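Local structure of beta-N-acetylhexosaminidase (Bacteroides fragilis, 4PYS) at residues A[16-21]-A[107-112]; A[89-92]-A[98-101]; A[219-224]-A[337-342]; A[326-331]-A[354-359]. The protein probably hydrolyses terminal N-acetylhexosamine residues from glycans, as a beta-N-acetylhexosaminidase of glycoside hydrolase family 20. All blocks are in the same frame, centred on the assembly; numbering follows the deposited sequence.

Contact 1: residues A[16-21]-A[107-112]; sequences GKIERA and RQWNTG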
loop_
_atom_site.group_PDB
_atom_site.type_symbol
_atom_site.label_atom_id
_atom_site.label_comp_id
_atom_site.label_asym_id
_atom_site.label_seq_id
_atom_site.Cartn_x
_atom_site.Cartn_y
_atom_site.Cartn_z
ATOM N N GLY A 16 7.812 -18.583 -7.629
ATOM C CA GLY A 16 8.543 -18.711 -8.874
ATOM C C GLY A 16 8.879 -20.144 -9.211
ATOM O O GLY A 16 8.795 -20.545 -10.375
ATOM N N LYS A 17 9.260 -20.932 -8.211
ATOM C CA LYS A 17 9.539 -22.344 -8.465
ATOM C C LYS A 17 9.123 -23.216 -7.297
ATOM O O LYS A 17 9.481 -22.939 -6.151
ATOM C CB LYS A 17 11.023 -22.558 -8.780
ATOM C CG LYS A 17 11.332 -23.978 -9.240
ATOM C CD LYS A 17 12.733 -24.078 -9.825
ATOM C CE LYS A 17 12.956 -25.435 -10.458
ATOM N NZ LYS A 17 14.404 -25.680 -10.720
ATOM N N ILE A 18 8.358 -24.267 -7.590
ATOM C CA ILE A 18 7.946 -25.229 -6.574
ATOM C C ILE A 18 8.237 -26.620 -7.077
ATOM O O ILE A 18 7.737 -27.010 -8.132
ATOM C CB ILE A 18 6.436 -25.175 -6.308
ATOM C CG1 ILE A 18 6.032 -23.826 -5.733
ATOM C CG2 ILE A 18 6.025 -26.286 -5.359
ATOM C CD1 ILE A 18 4.560 -23.768 -5.346
ATOM N N GLU A 19 9.038 -27.369 -6.329
ATOM C CA GLU A 19 9.370 -28.744 -6.714
ATOM C C GLU A 19 8.965 -29.711 -5.612
ATOM O O GLU A 19 9.639 -29.797 -4.585
ATOM C CB GLU A 19 10.868 -28.886 -6.968
ATOM C CG GLU A 19 11.406 -28.041 -8.105
ATOM C CD GLU A 19 12.734 -28.563 -8.634
ATOM O OE1 GLU A 19 12.750 -29.122 -9.755
ATOM O OE2 GLU A 19 13.758 -28.419 -7.928
ATOM N N ARG A 20 7.867 -30.430 -5.827
ATOM C CA ARG A 20 7.364 -31.390 -4.849
ATOM C C ARG A 20 8.317 -32.565 -4.692
ATOM O O ARG A 20 8.973 -32.980 -5.649
ATOM C CB ARG A 20 5.994 -31.913 -5.282
ATOM C CG ARG A 20 4.963 -30.832 -5.483
ATOM C CD ARG A 20 4.579 -30.241 -4.151
ATOM N NE ARG A 20 3.705 -31.127 -3.382
ATOM C CZ ARG A 20 2.383 -30.996 -3.328
ATOM N NH1 ARG A 20 1.784 -30.017 -3.997
ATOM N NH2 ARG A 20 1.655 -31.837 -2.606
ATOM N N ALA A 21 8.403 -33.096 -3.477
ATOM C CA ALA A 21 9.132 -34.342 -3.241
ATOM C C ALA A 21 8.241 -35.302 -2.465
ATOM O O ALA A 21 7.207 -34.906 -1.928
ATOM C CB ALA A 21 10.433 -34.080 -2.496
ATOM N N ARG A 107 2.591 -20.629 5.918
ATOM C CA ARG A 107 1.199 -20.531 6.372
ATOM C C ARG A 107 0.250 -21.244 5.426
ATOM O O ARG A 107 -0.661 -21.955 5.862
ATOM C CB ARG A 107 0.754 -19.070 6.411
ATOM C CG ARG A 107 1.197 -18.275 7.596
ATOM C CD ARG A 107 0.656 -16.850 7.454
ATOM N NE ARG A 107 -0.770 -16.735 7.769
ATOM C CZ ARG A 107 -1.466 -15.609 7.609
ATOM N NH1 ARG A 107 -0.866 -14.530 7.123
ATOM N NH2 ARG A 107 -2.750 -15.558 7.939
ATOM N N GLN A 108 0.452 -21.029 4.125
ATOM C CA GLN A 108 -0.413 -21.615 3.107
ATOM C C GLN A 108 -0.022 -23.035 2.726
ATOM O O GLN A 108 -0.832 -23.770 2.168
ATOM C CB GLN A 108 -0.429 -20.731 1.857
ATOM C CG GLN A 108 -1.106 -19.398 2.111
ATOM C CD GLN A 108 -1.254 -18.560 0.862
ATOM O OE1 GLN A 108 -1.529 -19.079 -0.223
ATOM N NE2 GLN A 108 -1.075 -17.256 1.006
ATOM N N TRP A 109 1.213 -23.425 3.025
ATOM C CA TRP A 109 1.695 -24.739 2.636
ATOM C C TRP A 109 1.277 -25.813 3.647
ATOM O O TRP A 109 1.146 -26.980 3.299
ATOM C CB TRP A 109 3.222 -24.709 2.444
ATOM C CG TRP A 109 3.759 -25.923 1.746
ATOM C CD1 TRP A 109 4.540 -26.908 2.285
ATOM C CD2 TRP A 109 3.557 -26.276 0.370
ATOM N NE1 TRP A 109 4.830 -27.855 1.329
ATOM C CE2 TRP A 109 4.232 -27.492 0.147
ATOM C CE3 TRP A 109 2.864 -25.683 -0.692
ATOM C CZ2 TRP A 109 4.235 -28.128 -1.107
ATOM C CZ3 TRP A 109 2.869 -26.311 -1.931
ATOM C CH2 TRP A 109 3.546 -27.520 -2.128
ATOM N N ASN A 110 1.071 -25.407 4.897
ATOM C CA ASN A 110 0.528 -26.299 5.917
ATOM C C ASN A 110 -0.799 -26.895 5.438
ATOM O O ASN A 110 -1.679 -26.154 4.985
ATOM C CB ASN A 110 0.316 -25.497 7.207
ATOM C CG ASN A 110 -0.377 -26.296 8.293
ATOM O OD1 ASN A 110 -0.200 -27.507 8.402
ATOM N ND2 ASN A 110 -1.185 -25.615 9.103
ATOM N N THR A 111 -0.951 -28.218 5.516
ATOM C CA THR A 111 -2.161 -28.851 4.986
ATOM C C THR A 111 -3.398 -28.527 5.822
ATOM O O THR A 111 -4.515 -28.459 5.298
ATOM C CB THR A 111 -2.042 -30.376 4.900
ATOM O OG1 THR A 111 -2.201 -30.943 6.206
ATOM C CG2 THR A 111 -0.704 -30.792 4.313
ATOM N N GLY A 112 -3.201 -28.341 7.125
ATOM C CA GLY A 112 -4.315 -28.124 8.033
ATOM C C GLY A 112 -5.152 -29.382 8.205
ATOM O O GLY A 112 -6.300 -29.319 8.645
#
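Trp109, Arg20 and Ile18 pack the C-terminal end of helix 96-109 against strand 17-21, part of the mixed sheet in the domain that accompanies the family 20 catalytic barrel. Trp109 contributes most of the buried surface: its CG stands anti to the backbone N (chi1 -167°), and the six-membered part of the indole reaches the strand. Such a broad, rigid ring suits a site where one residue must span the gap from helix to sheet, the nearest CA atoms across the contact, those of Ile18 and Trp109, being 11.1 Å apart. The indole also touches Val122 of the neighbouring strand 117-126, while its polar NE1 is used in a hydrogen bond to Pro120 O. Ile18 points its CB at the helix and brings CG2 to 4.3 Å from Trp109 CH2, a branched apolar contact made obliquely to the ring. Arg20 is exposed; its long chain bends at chi2 and chi3 to fold back along the edge of the indole. The guanidinium plane stands 80° from the indole plane, with one of its faces turned to the ring's edge, so this is no parallel stack. In the plane of the indole, Arg20 CD meets that edge at 3.5 Å from Trp109 CH2.

Contact 2: residues A[89-92]-A[98-101]; sequences IIVE and GFIY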
loop_
_atom_site.group_PDB
_atom_site.type_symbol
_atom_site.label_atom_id
_atom_site.label_comp_id
_atom_site.label_asym_id
_atom_site.label_seq_id
_atom_site.Cartn_x
_atom_site.Cartn_y
_atom_site.Cartn_z
ATOM N N ILE A 89 12.928 -28.600 8.244
ATOM C CA ILE A 89 12.726 -27.507 7.311
ATOM C C ILE A 89 13.946 -26.612 7.374
ATOM O O ILE A 89 14.421 -26.273 8.459
ATOM C CB ILE A 89 11.513 -26.642 7.685
ATOM C CG1 ILE A 89 10.271 -27.506 7.834
ATOM C CG2 ILE A 89 11.289 -25.554 6.637
ATOM C CD1 ILE A 89 9.003 -26.718 8.118
ATOM N N ILE A 90 14.470 -26.259 6.211
ATOM C CA ILE A 90 15.517 -25.254 6.135
ATOM C C ILE A 90 14.966 -24.067 5.387
ATOM O O ILE A 90 14.568 -24.189 4.224
ATOM C CB ILE A 90 16.736 -25.778 5.394
ATOM C CG1 ILE A 90 17.299 -26.990 6.132
ATOM C CG2 ILE A 90 17.816 -24.697 5.298
ATOM C CD1 ILE A 90 18.349 -27.695 5.363
ATOM N N VAL A 91 14.929 -22.921 6.055
ATOM C CA VAL A 91 14.460 -21.695 5.427
ATOM C C VAL A 91 15.662 -20.792 5.223
ATOM O O VAL A 91 16.409 -20.521 6.164
ATOM C CB VAL A 91 13.444 -20.949 6.311
ATOM C CG1 VAL A 91 12.920 -19.714 5.579
ATOM C CG2 VAL A 91 12.286 -21.865 6.693
ATOM N N GLU A 92 15.858 -20.336 3.993
ATOM C CA GLU A 92 16.957 -19.422 3.700
ATOM C C GLU A 92 16.425 -18.124 3.126
ATOM O O GLU A 92 15.441 -18.135 2.389
ATOM C CB GLU A 92 17.928 -20.042 2.700
ATOM C CG GLU A 92 18.650 -21.251 3.237
ATOM C CD GLU A 92 19.365 -21.999 2.149
ATOM O OE1 GLU A 92 18.693 -22.661 1.328
ATOM O OE2 GLU A 92 20.601 -21.908 2.117
ATOM N N GLY A 98 12.713 -11.549 3.137
ATOM C CA GLY A 98 12.659 -12.917 2.649
ATOM C C GLY A 98 12.126 -13.893 3.678
ATOM O O GLY A 98 11.325 -14.759 3.348
ATOM N N PHE A 99 12.555 -13.758 4.934
ATOM C CA PHE A 99 12.067 -14.656 5.979
ATOM C C PHE A 99 10.575 -14.459 6.215
ATOM O O PHE A 99 9.836 -15.410 6.461
ATOM C CB PHE A 99 12.826 -14.410 7.291
ATOM C CG PHE A 99 14.214 -14.999 7.322
ATOM C CD1 PHE A 99 14.435 -16.341 7.002
ATOM C CD2 PHE A 99 15.304 -14.213 7.691
ATOM C CE1 PHE A 99 15.732 -16.886 7.057
ATOM C CE2 PHE A 99 16.600 -14.745 7.728
ATOM C CZ PHE A 99 16.805 -16.088 7.414
ATOM N N ILE A 100 10.129 -13.217 6.154
ATOM C CA ILE A 100 8.708 -12.937 6.330
ATOM C C ILE A 100 7.883 -13.562 5.209
ATOM O O ILE A 100 6.838 -14.181 5.447
ATOM C CB ILE A 100 8.471 -11.420 6.439
ATOM C CG1 ILE A 100 8.961 -10.959 7.816
ATOM C CG2 ILE A 100 6.979 -11.083 6.233
ATOM C CD1 ILE A 100 9.080 -9.492 7.977
ATOM N N TYR A 101 8.373 -13.445 3.985
ATOM C CA TYR A 101 7.643 -14.026 2.872
ATOM C C TYR A 101 7.690 -15.547 2.916
ATOM O O TYR A 101 6.708 -16.203 2.566
ATOM C CB TYR A 101 8.156 -13.457 1.537
ATOM C CG TYR A 101 7.917 -11.961 1.454
ATOM C CD1 TYR A 101 6.764 -11.400 1.990
ATOM C CD2 TYR A 101 8.859 -11.108 0.879
ATOM C CE1 TYR A 101 6.537 -10.015 1.938
ATOM C CE2 TYR A 101 8.640 -9.727 0.818
ATOM C CZ TYR A 101 7.475 -9.197 1.350
ATOM O OH TYR A 101 7.248 -7.830 1.305
#
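Phe99 meets Val91 and Glu92 where strand 89-93 gives way to helix 96-109 in a beta-alpha unit. The chain later continues into strand 117-126, which runs parallel to strand 89-93 with strand 80-84 between them, so the helix forms part of a crossover beside the sheet. The second segment begins with Gly98 in the helix's first turn; its N is hydrogen-bonded to Asp95 OD1, and the compact residue fits this buried place near the strand's end. Phe99 follows and carries the contact. Its CG lies anti to the carbonyl carbon (chi1 -77°), which sends the ring back to the strand although the CB does not point there directly. The ring is presented by its edge: CE1 lies 3.8 Å from Val91 O, with that oxygen near the ring plane. At the strand's end, Phe99 CE1 also comes within 4.2 Å of Glu92 C. The neighbouring CD1 is 4.0 Å from Val91 CG1, the valine branch standing anti to its own backbone N and crossing the phenylalanine at a slant. A flat aromatic suits a position that must touch both a methyl group and the strand's backbone, and Phe42 packs on this same ring. The next two side chains serve other neighbours: Ile100 packs on Phe42, and Tyr101 meets the ring of Trp462 edge-to-face, its OH hydrogen-bonded to Met161 O.

Contact 3: residues A[219-224]-A[337-342]; sequences TVVPEI and KAIFWG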
loop_
_atom_site.group_PDB
_atom_site.type_symbol
_atom_site.label_atom_id
_atom_site.label_comp_id
_atom_site.label_asym_id
_atom_site.label_seq_id
_atom_site.Cartn_x
_atom_site.Cartn_y
_atom_site.Cartn_z
ATOM N N THR A 219 6.356 -1.497 5.015
ATOM C CA THR A 219 6.739 -0.105 5.244
ATOM C C THR A 219 5.493 0.749 5.053
ATOM O O THR A 219 4.800 0.619 4.046
ATOM C CB THR A 219 7.824 0.318 4.252
ATOM O OG1 THR A 219 9.021 -0.432 4.521
ATOM C CG2 THR A 219 8.124 1.820 4.357
ATOM N N VAL A 220 5.186 1.595 6.027
ATOM C CA VAL A 220 3.978 2.423 5.949
ATOM C C VAL A 220 4.320 3.776 5.330
ATOM O O VAL A 220 5.097 4.538 5.887
ATOM C CB VAL A 220 3.355 2.636 7.330
ATOM C CG1 VAL A 220 2.117 3.528 7.221
ATOM C CG2 VAL A 220 2.974 1.279 7.944
ATOM N N VAL A 221 3.745 4.049 4.164
ATOM C CA VAL A 221 4.010 5.276 3.419
ATOM C C VAL A 221 2.857 6.241 3.690
ATOM O O VAL A 221 1.748 6.020 3.230
ATOM C CB VAL A 221 4.066 4.980 1.925
ATOM C CG1 VAL A 221 4.351 6.259 1.123
ATOM C CG2 VAL A 221 5.152 3.946 1.636
ATOM N N PRO A 222 3.113 7.311 4.454
ATOM C CA PRO A 222 2.012 8.247 4.709
ATOM C C PRO A 222 1.779 9.162 3.515
ATOM O O PRO A 222 2.741 9.514 2.814
ATOM C CB PRO A 222 2.542 9.077 5.881
ATOM C CG PRO A 222 4.033 9.114 5.661
ATOM C CD PRO A 222 4.387 7.761 5.048
ATOM N N GLU A 223 0.529 9.552 3.289
ATOM C CA GLU A 223 0.244 10.595 2.300
ATOM C C GLU A 223 -0.349 11.824 2.992
ATOM O O GLU A 223 -1.402 11.746 3.626
ATOM C CB GLU A 223 -0.716 10.112 1.219
ATOM C CG GLU A 223 -0.986 11.169 0.133
ATOM C CD GLU A 223 -1.943 10.697 -0.942
ATOM O OE1 GLU A 223 -2.199 9.474 -1.042
ATOM O OE2 GLU A 223 -2.448 11.542 -1.711
ATOM N N ILE A 224 0.348 12.943 2.863
ATOM C CA ILE A 224 -0.138 14.221 3.362
ATOM C C ILE A 224 -0.429 15.058 2.128
ATOM O O ILE A 224 0.496 15.515 1.453
ATOM C CB ILE A 224 0.923 14.935 4.202
ATOM C CG1 ILE A 224 1.568 13.963 5.197
ATOM C CG2 ILE A 224 0.306 16.143 4.927
ATOM C CD1 ILE A 224 0.588 13.399 6.223
ATOM N N LYS A 337 12.329 10.415 -0.249
ATOM C CA LYS A 337 11.823 10.604 -1.602
ATOM C C LYS A 337 10.382 11.091 -1.523
ATOM O O LYS A 337 9.666 10.775 -0.572
ATOM C CB LYS A 337 11.912 9.300 -2.393
ATOM C CG LYS A 337 13.367 8.903 -2.681
ATOM C CD LYS A 337 13.471 7.648 -3.533
ATOM C CE LYS A 337 14.932 7.349 -3.885
ATOM N NZ LYS A 337 15.592 8.497 -4.576
ATOM N N ALA A 338 9.963 11.869 -2.515
ATOM C CA ALA A 338 8.623 12.450 -2.513
ATOM C C ALA A 338 7.793 11.862 -3.640
ATOM O O ALA A 338 8.184 11.952 -4.809
ATOM C CB ALA A 338 8.717 13.954 -2.667
ATOM N N ILE A 339 6.648 11.265 -3.308
ATOM C CA ILE A 339 5.777 10.716 -4.341
ATOM C C ILE A 339 4.656 11.708 -4.630
ATOM O O ILE A 339 4.076 12.273 -3.703
ATOM C CB ILE A 339 5.134 9.376 -3.922
ATOM C CG1 ILE A 339 6.200 8.372 -3.478
ATOM C CG2 ILE A 339 4.317 8.793 -5.079
ATOM C CD1 ILE A 339 5.617 7.120 -2.784
ATOM N N PHE A 340 4.356 11.914 -5.911
ATOM C CA PHE A 340 3.253 12.783 -6.317
ATOM C C PHE A 340 2.347 12.013 -7.258
ATOM O O PHE A 340 2.824 11.174 -8.015
ATOM C CB PHE A 340 3.773 14.004 -7.082
ATOM C CG PHE A 340 4.564 14.969 -6.249
ATOM C CD1 PHE A 340 3.922 15.871 -5.408
ATOM C CD2 PHE A 340 5.945 15.004 -6.337
ATOM C CE1 PHE A 340 4.646 16.779 -4.654
ATOM C CE2 PHE A 340 6.685 15.913 -5.584
ATOM C CZ PHE A 340 6.032 16.800 -4.741
ATOM N N TRP A 341 1.049 12.301 -7.238
ATOM C CA TRP A 341 0.163 11.761 -8.272
ATOM C C TRP A 341 0.570 12.316 -9.639
ATOM O O TRP A 341 1.062 13.437 -9.733
ATOM C CB TRP A 341 -1.299 12.112 -7.979
ATOM C CG TRP A 341 -1.822 11.498 -6.699
ATOM C CD1 TRP A 341 -2.165 12.159 -5.549
ATOM C CD2 TRP A 341 -2.046 10.112 -6.446
ATOM N NE1 TRP A 341 -2.593 11.263 -4.600
ATOM C CE2 TRP A 341 -2.533 9.998 -5.129
ATOM C CE3 TRP A 341 -1.894 8.954 -7.209
ATOM C CZ2 TRP A 341 -2.861 8.771 -4.559
ATOM C CZ3 TRP A 341 -2.228 7.730 -6.641
ATOM C CH2 TRP A 341 -2.704 7.648 -5.329
ATOM N N GLY A 342 0.365 11.533 -10.697
ATOM C CA GLY A 342 0.871 11.893 -12.014
ATOM C C GLY A 342 0.321 13.162 -12.657
ATOM O O GLY A 342 0.940 13.681 -13.593
#
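The side chains of Glu223 and Trp341 cross at about a right angle inside the TIM barrel of the catalytic domain, joining strand 219-223 to strand 337-341 with strand 285-287 set between them. The glutamate holds its CG anti to the backbone N (chi1 -178°) and runs on fully extended, which carries the carboxylate across to the indole. There Trp341 NE1 donates a hydrogen bond to Glu223 OE2 over 2.9 Å, moderately bent at 147°. The carboxylate and indole planes are 59° apart, and the donor comes to OE2 from above the carboxylate plane. The other oxygen lies off the rim of the indole, obliquely to its plane, with Glu223 OE1 3.6 Å from Trp341 CZ2. Nearer the start of the strands the contact turns apolar. Val221 and Ile339 both direct CB at the opposite segment, and their side chains again cross nearly perpendicularly, bringing Val221 CG1 to 4.2 Å from Ile339 CD1. Branched aliphatic residues suit this buried layer, whereas tryptophan combines a large apolar surface with a single N-H for the acid. His287 and Trp361 both meet the ring of Trp341, and a glycerol lies beside it, consistent with a pocket at the C-terminal ends of the barrel strands. Glu223 OE1 is hydrogen-bonded to His165 NE2 and His167 ND1. Three nitrogen partners thus grip a buried carboxylate, fix its rotation, and probably help to offset the closeness of Asp225, whose OD1 lies near OE2.

Contact 4: residues A[326-331]-A[354-359]; sequences RMADYL and DNVVIQ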
loop_
_atom_site.group_PDB
_atom_site.type_symbol
_atom_site.label_atom_id
_atom_site.label_comp_id
_atom_site.label_asym_id
_atom_site.label_seq_id
_atom_site.Cartn_x
_atom_site.Cartn_y
_atom_site.Cartn_z
ATOM N N ARG A 326 9.360 22.763 -3.816
ATOM C CA ARG A 326 9.843 23.213 -2.511
ATOM C C ARG A 326 9.663 22.136 -1.441
ATOM O O ARG A 326 10.543 21.930 -0.602
ATOM C CB ARG A 326 9.136 24.499 -2.072
ATOM C CG ARG A 326 9.357 25.710 -2.972
ATOM C CD ARG A 326 10.835 25.999 -3.219
ATOM N NE ARG A 326 11.177 25.753 -4.618
ATOM C CZ ARG A 326 12.248 25.077 -5.023
ATOM N NH1 ARG A 326 13.102 24.588 -4.134
ATOM N NH2 ARG A 326 12.471 24.895 -6.316
HETATM N N MSE A 327 8.525 21.443 -1.474
HETATM C CA MSE A 327 8.253 20.418 -0.476
HETATM C C MSE A 327 9.106 19.180 -0.717
HETATM O O MSE A 327 9.580 18.553 0.223
HETATM C CB MSE A 327 6.774 20.020 -0.481
HETATM C CG MSE A 327 5.817 21.182 -0.292
HETATM SE SE MSE A 327 6.078 22.241 1.314
HETATM C CE MSE A 327 6.503 20.939 2.622
ATOM N N ALA A 328 9.281 18.816 -1.980
ATOM C CA ALA A 328 10.131 17.687 -2.318
ATOM C C ALA A 328 11.580 17.997 -1.942
ATOM O O ALA A 328 12.301 17.129 -1.451
ATOM C CB ALA A 328 10.014 17.358 -3.791
ATOM N N ASP A 329 12.009 19.237 -2.164
ATOM C CA ASP A 329 13.367 19.614 -1.785
ATOM C C ASP A 329 13.550 19.514 -0.278
ATOM O O ASP A 329 14.612 19.115 0.202
ATOM C CB ASP A 329 13.721 21.018 -2.274
ATOM C CG ASP A 329 14.623 20.993 -3.491
ATOM O OD1 ASP A 329 15.795 20.577 -3.355
ATOM O OD2 ASP A 329 14.158 21.388 -4.581
ATOM N N TYR A 330 12.507 19.869 0.466
ATOM C CA TYR A 330 12.545 19.750 1.914
ATOM C C TYR A 330 12.709 18.288 2.324
ATOM O O TYR A 330 13.523 17.962 3.196
ATOM C CB TYR A 330 11.273 20.315 2.539
ATOM C CG TYR A 330 11.404 20.464 4.025
ATOM C CD1 TYR A 330 12.285 21.394 4.556
ATOM C CD2 TYR A 330 10.676 19.663 4.901
ATOM C CE1 TYR A 330 12.435 21.541 5.910
ATOM C CE2 TYR A 330 10.819 19.808 6.276
ATOM C CZ TYR A 330 11.706 20.750 6.767
ATOM O OH TYR A 330 11.875 20.927 8.124
ATOM N N LEU A 331 11.924 17.418 1.696
ATOM C CA LEU A 331 12.022 15.990 1.961
ATOM C C LEU A 331 13.412 15.488 1.577
ATOM O O LEU A 331 13.987 14.647 2.270
ATOM C CB LEU A 331 10.936 15.223 1.212
ATOM C CG LEU A 331 9.543 15.326 1.829
ATOM C CD1 LEU A 331 8.545 14.563 0.989
ATOM C CD2 LEU A 331 9.571 14.793 3.255
ATOM N N ASP A 354 15.391 15.601 -7.922
ATOM C CA ASP A 354 15.691 14.205 -8.274
ATOM C C ASP A 354 15.249 13.149 -7.262
ATOM O O ASP A 354 15.517 11.962 -7.451
ATOM C CB ASP A 354 17.185 14.026 -8.621
ATOM C CG ASP A 354 18.109 14.316 -7.447
ATOM O OD1 ASP A 354 17.618 14.515 -6.314
ATOM O OD2 ASP A 354 19.341 14.340 -7.656
ATOM N N ASN A 355 14.580 13.562 -6.190
ATOM C CA ASN A 355 14.008 12.582 -5.259
ATOM C C ASN A 355 12.516 12.342 -5.486
ATOM O O ASN A 355 11.848 11.711 -4.663
ATOM C CB ASN A 355 14.239 13.012 -3.815
ATOM C CG ASN A 355 13.503 14.286 -3.466
ATOM O OD1 ASN A 355 13.412 15.206 -4.279
ATOM N ND2 ASN A 355 12.965 14.346 -2.251
ATOM N N VAL A 356 12.003 12.848 -6.604
ATOM C CA VAL A 356 10.578 12.735 -6.923
ATOM C C VAL A 356 10.226 11.394 -7.571
ATOM O O VAL A 356 10.941 10.916 -8.449
ATOM C CB VAL A 356 10.126 13.908 -7.824
ATOM C CG1 VAL A 356 8.761 13.636 -8.440
ATOM C CG2 VAL A 356 10.102 15.207 -7.026
ATOM N N VAL A 357 9.124 10.794 -7.118
ATOM C CA VAL A 357 8.569 9.573 -7.700
ATOM C C VAL A 357 7.146 9.907 -8.148
ATOM O O VAL A 357 6.442 10.664 -7.468
ATOM C CB VAL A 357 8.551 8.428 -6.663
ATOM C CG1 VAL A 357 7.864 7.176 -7.217
ATOM C CG2 VAL A 357 9.976 8.110 -6.213
ATOM N N ILE A 358 6.739 9.371 -9.295
ATOM C CA ILE A 358 5.420 9.649 -9.866
ATOM C C ILE A 358 4.486 8.441 -9.768
ATOM O O ILE A 358 4.836 7.343 -10.203
ATOM C CB ILE A 358 5.545 10.058 -11.354
ATOM C CG1 ILE A 358 6.374 11.344 -11.491
ATOM C CG2 ILE A 358 4.170 10.232 -11.977
ATOM C CD1 ILE A 358 5.805 12.545 -10.751
ATOM N N GLN A 359 3.296 8.638 -9.209
ATOM C CA GLN A 359 2.321 7.557 -9.145
ATOM C C GLN A 359 1.310 7.749 -10.266
ATOM O O GLN A 359 0.506 8.682 -10.246
ATOM C CB GLN A 359 1.629 7.494 -7.781
ATOM C CG GLN A 359 0.734 6.266 -7.635
ATOM C CD GLN A 359 0.498 5.877 -6.184
ATOM O OE1 GLN A 359 0.804 6.637 -5.266
ATOM N NE2 GLN A 359 -0.055 4.689 -5.976
#
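Asn355 ties strand 356-360 to helix 316-333 by a side-chain to main-chain hydrogen bond, joining an outer helix to the core strands of the TIM barrel. Asn355 ND2 donates to Ala328 O over 3.0 Å with an angle of 154° at the hydrogen, and approaches 35° out of the carbonyl plane. The asparagine places its CG between its own backbone N and carbonyl carbon (chi1 65°), a turn that swings the amide to the helix from the residue just before the strand. The same ND2 is also hydrogen-bonded to Arg336 O, so a buried amide nitrogen has two carbonyl acceptors. Asparagine is well suited here, being short enough to stay close to the backbone while offering two N-H groups.

The remaining contacts are van der Waals. Ala328 aims its CB at the strand and reaches Val356 CG2 at 3.9 Å, the methyl branch that stands anti to the valine's carbonyl carbon. With so small a residue the helix comes close, Ala328 CA lying 6.8 Å from Val356 CA. One turn on, Leu331 brings its CB to 4.1 Å from Asn355 ND2, an apolar neighbour beside the amide nitrogen.

Among its neighbours the helix rests on more than this strand: Ala328 and Leu331 also touch Ala338 of strand 337-341, Leu331 reaches Ile286 of strand 285-287, and Met327, a selenomethionine, packs on Leu274 of helix 264-280.

The four contacts fall into two pairs, one in each domain. Contacts 1 and 2 share helix 96-109 and the mixed sheet it covers; their centres lie about 13 Å apart, and contact 2 is nested within the loop closed by contact 1. Contacts 3 and 4 come later in the chain and belong to the catalytic barrel, with centres about 9 Å apart. Their segments alternate along the sequence, and adjacent strands 337-341 and 356-360 join them directly, Ala338 O lying 2.7 Å from Val357 N. Contact 3 lies inside the barrel, and contact 4 joins the outer helix 316-333 to its wall. Contacts 1 and 4, about 42 Å between centres, lie on opposite sides of the chain's centre.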